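Local coordinates for protein putative prephenate dehydratase (Streptococcus mutans, PDB 4LUB) that probably converts prephenate to 3-phenylpyruvate, with release of carbon dioxide and water, in the biosynthesis of L-phenylalanine, at residues I5-L8 with G9-S13; F14-N17 with V18-A22; L255-L258 with T259-I263. All blocks are in the same frame, centred on the assembly; numbering follows the deposited sequence.

Contact 1: I5-L8 with G9-S13; sequences IAYL and GPSGS
The ring of Tyr7 meets the loop 9-13 with its edge: Pro10 O lies in the ring plane, 3.9 Å from Tyr7 CE2, and Ser11 N and Ser13 OG also stand at the edge near that plane. Gly9 CA approaches obliquely, 4.0 Å from Tyr7 CE2, and the ring of His16 in the following helix stacks with the tyrosine. CG of Tyr7 sits between its own backbone N and carbonyl carbon (chi1 65°), which swings the ring along the loop, so that Tyr7 OH ends 3.8 Å from Ser11 CA. The peptide bond before Pro10 is cis, and a type II beta turn runs from Pro10 to Ser13, with Gly12 at positive phi; the turn's closing bond, Ser13 N to Pro10 O, is weak. This is the strand-to-helix loop of the beta-alpha-beta unit that opens the prephenate dehydratase region: strand 4-8 ends at Leu8, and Ser13 is the N-cap of helix 14-22, its OG bonded to His16 N. The same hydroxyl lies 2.8 Å from Leu8 O and 2.9 Å from Pro10 O, either of which could take its single proton. Chi1 of 59° brings Ser13 OG back over the loop to these two carbonyls. Leu8 CG sits beside the next carbonyl, 3.7 Å from Gly9 O, while its side chain also packs on Thr15 and on Pro52 of strand 48-55.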
loop_
_atom_site.group_PDB
_atom_site.type_symbol
_atom_site.label_atom_id
_atom_site.label_comp_id
_atom_site.label_asym_id
_atom_site.label_seq_id
_atom_site.Cartn_x
_atom_site.Cartn_y
_atom_site.Cartn_z
ATOM N N ILE B 5 -18.043 -1.731 -24.481
ATOM C CA ILE B 5 -16.992 -1.608 -23.489
ATOM C C ILE B 5 -17.065 -0.322 -22.681
ATOM O O ILE B 5 -17.152 0.770 -23.238
ATOM C CB ILE B 5 -15.615 -1.691 -24.153
ATOM C CG1 ILE B 5 -15.219 -3.150 -24.352
ATOM C CG2 ILE B 5 -14.556 -1.141 -23.240
ATOM C CD1 ILE B 5 -15.635 -3.743 -25.643
ATOM N N ALA B 6 -17.049 -0.470 -21.359
ATOM C CA ALA B 6 -17.028 0.671 -20.452
ATOM C C ALA B 6 -15.600 1.090 -20.130
ATOM O O ALA B 6 -14.725 0.241 -19.931
ATOM C CB ALA B 6 -17.768 0.342 -19.168
ATOM N N TYR B 7 -15.370 2.397 -20.059
ATOM C CA TYR B 7 -14.060 2.920 -19.693
ATOM C C TYR B 7 -14.239 4.151 -18.820
ATOM O O TYR B 7 -15.329 4.720 -18.758
ATOM C CB TYR B 7 -13.212 3.248 -20.930
ATOM C CG TYR B 7 -13.753 4.366 -21.804
ATOM C CD1 TYR B 7 -14.644 4.099 -22.833
ATOM C CD2 TYR B 7 -13.371 5.686 -21.595
ATOM C CE1 TYR B 7 -15.144 5.115 -23.638
ATOM C CE2 TYR B 7 -13.865 6.713 -22.393
ATOM C CZ TYR B 7 -14.752 6.420 -23.413
ATOM O OH TYR B 7 -15.246 7.424 -24.210
ATOM N N LEU B 8 -13.176 4.543 -18.129
ATOM C CA LEU B 8 -13.220 5.729 -17.298
ATOM C C LEU B 8 -13.178 6.959 -18.197
ATOM O O LEU B 8 -12.189 7.207 -18.895
ATOM C CB LEU B 8 -12.058 5.726 -16.297
ATOM C CG LEU B 8 -11.865 6.984 -15.447
ATOM C CD1 LEU B 8 -13.061 7.192 -14.538
ATOM C CD2 LEU B 8 -10.600 6.874 -14.619
ATOM N N GLY B 9 -14.266 7.719 -18.178
ATOM C CA GLY B 9 -14.409 8.887 -19.023
ATOM C C GLY B 9 -13.608 10.048 -18.474
ATOM O O GLY B 9 -12.949 9.911 -17.444
ATOM N N PRO B 10 -13.675 11.207 -19.147
ATOM C CA PRO B 10 -14.441 11.436 -20.375
ATOM C C PRO B 10 -13.741 10.926 -21.628
ATOM O O PRO B 10 -12.643 10.372 -21.555
ATOM C CB PRO B 10 -14.564 12.961 -20.421
ATOM C CG PRO B 10 -13.335 13.425 -19.734
ATOM C CD PRO B 10 -13.194 12.478 -18.580
ATOM N N SER B 11 -14.406 11.094 -22.765
ATOM C CA SER B 11 -13.799 10.894 -24.076
ATOM C C SER B 11 -12.432 11.579 -24.185
ATOM O O SER B 11 -12.223 12.668 -23.654
ATOM C CB SER B 11 -14.750 11.407 -25.168
ATOM O OG SER B 11 -14.570 10.712 -26.386
ATOM N N GLY B 12 -11.495 10.907 -24.846
ATOM C CA GLY B 12 -10.123 11.371 -24.948
ATOM C C GLY B 12 -9.255 11.206 -23.712
ATOM O O GLY B 12 -8.159 11.769 -23.651
ATOM N N SER B 13 -9.721 10.434 -22.732
ATOM C CA SER B 13 -8.928 10.186 -21.530
ATOM C C SER B 13 -7.865 9.135 -21.807
ATOM O O SER B 13 -7.909 8.444 -22.828
ATOM C CB SER B 13 -9.806 9.733 -20.361
ATOM O OG SER B 13 -10.520 8.549 -20.680
#

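Contact 2: F14-N17 with V18-A22; sequences FTHN and VALHA
Regular i to i+4 hydrogen bonds join the two halves of this helix, Val18 N to Phe14 O, Ala19 N to Thr15 O and Leu20 N to His16 O, the last 3.1 Å long. Among the side chains, His21 turns back to the preceding turn: His21 ND1 donates to Asn17 O at 2.6 Å, with an N-H...O angle of 143°. The acceptor sits near the imidazole edge, tilted 17° from the ring plane. The amide of Asn17 crosses the imidazole with the two planes 70° apart; Asn17 OD1 lies 3.0 Å from His21 CE1. Helix 14-22 is the helical arm of the beta-alpha-beta crossover between the parallel strands 4-8 and 27-31. Its inner surface, through Thr15, Val18 and Ala19, rests on Ile50 of strand 48-55, and Val18 also meets Ile80 and Phe175. Val18 CG2 tucks in 3.2 Å from Phe14 O. On another flank Leu20 CD1 lies over one face of the His16 ring, and Leu20 CG is 4.2 Å from His16 CD2. His16 ND1 of that ring is hydrogen-bonded to Gly12 N in the loop before the helix.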
loop_
_atom_site.group_PDB
_atom_site.type_symbol
_atom_site.label_atom_id
_atom_site.label_comp_id
_atom_site.label_asym_id
_atom_site.label_seq_id
_atom_site.Cartn_x
_atom_site.Cartn_y
_atom_site.Cartn_z
ATOM N N PHE B 14 -6.892 9.034 -20.908
ATOM C CA PHE B 14 -5.908 7.959 -20.971
ATOM C C PHE B 14 -6.596 6.599 -21.029
ATOM O O PHE B 14 -6.217 5.742 -21.831
ATOM C CB PHE B 14 -4.955 8.023 -19.770
ATOM C CG PHE B 14 -4.113 9.267 -19.728
ATOM C CD1 PHE B 14 -3.160 9.508 -20.704
ATOM C CD2 PHE B 14 -4.262 10.185 -18.705
ATOM C CE1 PHE B 14 -2.380 10.650 -20.663
ATOM C CE2 PHE B 14 -3.486 11.330 -18.658
ATOM C CZ PHE B 14 -2.543 11.562 -19.638
ATOM N N THR B 15 -7.609 6.409 -20.187
ATOM C CA THR B 15 -8.335 5.142 -20.141
ATOM C C THR B 15 -9.090 4.889 -21.439
ATOM O O THR B 15 -9.175 3.752 -21.910
ATOM C CB THR B 15 -9.316 5.101 -18.944
ATOM O OG1 THR B 15 -8.641 5.530 -17.752
ATOM C CG2 THR B 15 -9.824 3.693 -18.728
ATOM N N HIS B 16 -9.616 5.962 -22.025
ATOM C CA HIS B 16 -10.209 5.899 -23.360
ATOM C C HIS B 16 -9.212 5.382 -24.386
ATOM O O HIS B 16 -9.513 4.465 -25.156
ATOM C CB HIS B 16 -10.729 7.274 -23.790
ATOM C CG HIS B 16 -11.604 7.229 -24.999
ATOM N ND1 HIS B 16 -12.072 8.367 -25.623
ATOM C CD2 HIS B 16 -12.085 6.186 -25.714
ATOM C CE1 HIS B 16 -12.808 8.025 -26.662
ATOM N NE2 HIS B 16 -12.833 6.706 -26.741
ATOM N N ASN B 17 -8.034 5.994 -24.407
ATOM C CA ASN B 17 -6.956 5.550 -25.283
ATOM C C ASN B 17 -6.626 4.070 -25.094
ATOM O O ASN B 17 -6.412 3.343 -26.062
ATOM C CB ASN B 17 -5.705 6.400 -25.044
ATOM C CG ASN B 17 -4.660 6.222 -26.126
ATOM O OD1 ASN B 17 -4.956 5.745 -27.225
ATOM N ND2 ASN B 17 -3.424 6.604 -25.821
ATOM N N VAL B 18 -6.627 3.616 -23.845
ATOM C CA VAL B 18 -6.320 2.218 -23.546
ATOM C C VAL B 18 -7.395 1.280 -24.099
ATOM O O VAL B 18 -7.086 0.230 -24.670
ATOM C CB VAL B 18 -6.155 1.995 -22.024
ATOM C CG1 VAL B 18 -5.946 0.521 -21.705
ATOM C CG2 VAL B 18 -4.994 2.836 -21.493
ATOM N N ALA B 19 -8.656 1.672 -23.944
ATOM C CA ALA B 19 -9.772 0.812 -24.307
ATOM C C ALA B 19 -9.862 0.653 -25.827
ATOM O O ALA B 19 -10.269 -0.398 -26.329
ATOM C CB ALA B 19 -11.078 1.373 -23.744
ATOM N N LEU B 20 -9.458 1.693 -26.550
ATOM C CA LEU B 20 -9.377 1.650 -28.015
ATOM C C LEU B 20 -8.466 0.547 -28.548
ATOM O O LEU B 20 -8.761 -0.084 -29.561
ATOM C CB LEU B 20 -8.870 2.989 -28.560
ATOM C CG LEU B 20 -9.798 4.200 -28.607
ATOM C CD1 LEU B 20 -8.997 5.493 -28.543
ATOM C CD2 LEU B 20 -10.613 4.145 -29.892
ATOM N N HIS B 21 -7.347 0.330 -27.865
ATOM C CA HIS B 21 -6.348 -0.622 -28.327
ATOM C C HIS B 21 -6.773 -2.059 -28.031
ATOM O O HIS B 21 -6.515 -2.973 -28.818
ATOM C CB HIS B 21 -5.008 -0.310 -27.668
ATOM C CG HIS B 21 -4.384 0.958 -28.166
ATOM N ND1 HIS B 21 -4.926 2.196 -27.902
ATOM C CD2 HIS B 21 -3.284 1.183 -28.924
ATOM C CE1 HIS B 21 -4.181 3.132 -28.461
ATOM N NE2 HIS B 21 -3.178 2.543 -29.088
ATOM N N ALA B 22 -7.442 -2.248 -26.897
ATOM C CA ALA B 22 -7.878 -3.574 -26.488
ATOM C C ALA B 22 -9.041 -4.034 -27.360
ATOM O O ALA B 22 -9.165 -5.218 -27.679
ATOM C CB ALA B 22 -8.267 -3.573 -25.019
#

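Contact 3: L255-L258 with T259-I263; sequences LEEL and TSIGI
Glu257 O is gripped by two donors near the end of the helix, Ile261 N at 2.9 Å and Ser260 OG at 2.8 Å. The amide continues the i to i+4 pattern with an N-H...O angle of 136°, while the hydroxyl comes in from the flank, at a C=O...O angle of 119°. For Ser260, a chi1 of 88° turns OG back toward this carbonyl of the preceding turn. Two residues earlier, Thr259 N bonds almost straight to Leu255 O, and Thr259 OG1 lies 3.2 Å from Leu255 O, one of more than one acceptor within its reach. Helix 248-261, one of the helices packed on the antiparallel sheet of the ACT region, ends here in a Schellman motif. Gly262 leaves the helical conformation with positive phi, where a beta-carbon would clash with the carbonyl oxygen of Ile261, and Gly262 N bonds back to Thr259 O. Ile263 N reaches Leu258 O at 2.9 Å from well above the carbonyl plane; a weak bond from Ile261 N adds to the same oxygen. The chain then enters strand 264-274. Beneath this cap the apolar ends of Leu258 and Ile263 meet obliquely, Leu258 CD2 being 4.0 Å from Ile263 CD1, and Leu258 packs further on Phe215 and on Leu198 of the sheet. Along the neighbouring flank the extended chain of Glu257 lays its aliphatic part beside Ile261, Glu257 CG to Ile261 CD1 3.9 Å. Its carboxylate is held by Arg218 in a salt bridge and by Trp217 NE1 through a hydrogen bond, both to OE1.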
loop_
_atom_site.group_PDB
_atom_site.type_symbol
_atom_site.label_atom_id
_atom_site.label_comp_id
_atom_site.label_asym_id
_atom_site.label_seq_id
_atom_site.Cartn_x
_atom_site.Cartn_y
_atom_site.Cartn_z
ATOM N N LEU B 255 -1.437 -21.994 -4.525
ATOM C CA LEU B 255 -2.778 -21.657 -4.022
ATOM C C LEU B 255 -3.385 -22.746 -3.146
ATOM O O LEU B 255 -4.022 -22.445 -2.137
ATOM C CB LEU B 255 -3.741 -21.354 -5.175
ATOM C CG LEU B 255 -3.332 -20.206 -6.095
ATOM C CD1 LEU B 255 -4.264 -20.107 -7.286
ATOM C CD2 LEU B 255 -3.314 -18.896 -5.312
ATOM N N GLU B 256 -3.236 -24.004 -3.562
ATOM C CA GLU B 256 -3.638 -25.140 -2.729
ATOM C C GLU B 256 -2.963 -25.117 -1.355
ATOM O O GLU B 256 -3.618 -25.341 -0.337
ATOM C CB GLU B 256 -3.356 -26.473 -3.438
ATOM C CG GLU B 256 -4.210 -26.717 -4.675
ATOM C CD GLU B 256 -4.016 -28.108 -5.266
ATOM O OE1 GLU B 256 -3.406 -28.970 -4.603
ATOM O OE2 GLU B 256 -4.447 -28.331 -6.415
ATOM N N GLU B 257 -1.657 -24.869 -1.318
ATOM C CA GLU B 257 -0.963 -24.752 -0.035
ATOM C C GLU B 257 -1.499 -23.608 0.844
ATOM O O GLU B 257 -1.634 -23.771 2.056
ATOM C CB GLU B 257 0.553 -24.595 -0.232
ATOM C CG GLU B 257 1.310 -24.788 1.085
ATOM C CD GLU B 257 2.827 -24.788 0.964
ATOM O OE1 GLU B 257 3.375 -24.713 -0.163
ATOM O OE2 GLU B 257 3.472 -24.840 2.030
ATOM N N LEU B 258 -1.762 -22.446 0.255
ATOM C CA LEU B 258 -2.423 -21.367 0.995
ATOM C C LEU B 258 -3.680 -21.862 1.709
ATOM O O LEU B 258 -3.838 -21.666 2.922
ATOM C CB LEU B 258 -2.776 -20.200 0.072
ATOM C CG LEU B 258 -1.615 -19.386 -0.495
ATOM C CD1 LEU B 258 -2.137 -18.144 -1.199
ATOM C CD2 LEU B 258 -0.658 -18.986 0.611
ATOM N N THR B 259 -4.580 -22.481 0.949
ATOM C CA THR B 259 -5.771 -23.121 1.508
ATOM C C THR B 259 -5.456 -24.082 2.658
ATOM O O THR B 259 -6.066 -24.000 3.725
ATOM C CB THR B 259 -6.560 -23.865 0.412
ATOM O OG1 THR B 259 -6.857 -22.947 -0.650
ATOM C CG2 THR B 259 -7.879 -24.391 0.964
ATOM N N SER B 260 -4.509 -24.990 2.443
ATOM C CA SER B 260 -4.109 -25.929 3.487
ATOM C C SER B 260 -3.579 -25.236 4.745
ATOM O O SER B 260 -3.667 -25.793 5.835
ATOM C CB SER B 260 -3.052 -26.907 2.948
ATOM O OG SER B 260 -1.737 -26.386 3.094
ATOM N N ILE B 261 -3.041 -24.029 4.591
ATOM C CA ILE B 261 -2.538 -23.248 5.725
ATOM C C ILE B 261 -3.675 -22.459 6.408
ATOM O O ILE B 261 -3.521 -21.940 7.516
ATOM C CB ILE B 261 -1.384 -22.294 5.265
ATOM C CG1 ILE B 261 -0.137 -23.108 4.928
ATOM C CG2 ILE B 261 -0.959 -21.329 6.348
ATOM C CD1 ILE B 261 0.888 -22.333 4.124
ATOM N N GLY B 262 -4.827 -22.387 5.754
ATOM C CA GLY B 262 -5.917 -21.572 6.258
ATOM C C GLY B 262 -5.875 -20.112 5.835
ATOM O O GLY B 262 -6.580 -19.280 6.404
ATOM N N ILE B 263 -5.045 -19.790 4.848
ATOM C CA ILE B 263 -5.031 -18.446 4.276
ATOM C C ILE B 263 -6.056 -18.351 3.151
ATOM O O ILE B 263 -6.052 -19.168 2.225
ATOM C CB ILE B 263 -3.630 -18.054 3.744
ATOM C CG1 ILE B 263 -2.625 -17.982 4.896
ATOM C CG2 ILE B 263 -3.675 -16.708 3.030
ATOM C CD1 ILE B 263 -1.198 -18.230 4.468
#

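Contacts 1 and 2 follow directly in the chain and adjoin in space, their centres about 8 Å apart: strand 4-8, its loop and helix 14-22 form the first half of a beta-alpha-beta unit in the prephenate dehydratase region. They touch where Tyr7 and Leu8 pack against His16, Thr15 and Ala19. Contact 3 comes far later, at the end of helix 248-261 in the ACT region, on the opposite side of the chain's centre, about 39 Å from contact 1 and about 37 Å from contact 2 between centres. Strand 264-274, which follows contact 3, pairs with both 75-83 and 189-199, so in the modelled part of the chain this strand bridges the prephenate dehydratase and ACT regions, the latter probably regulatory.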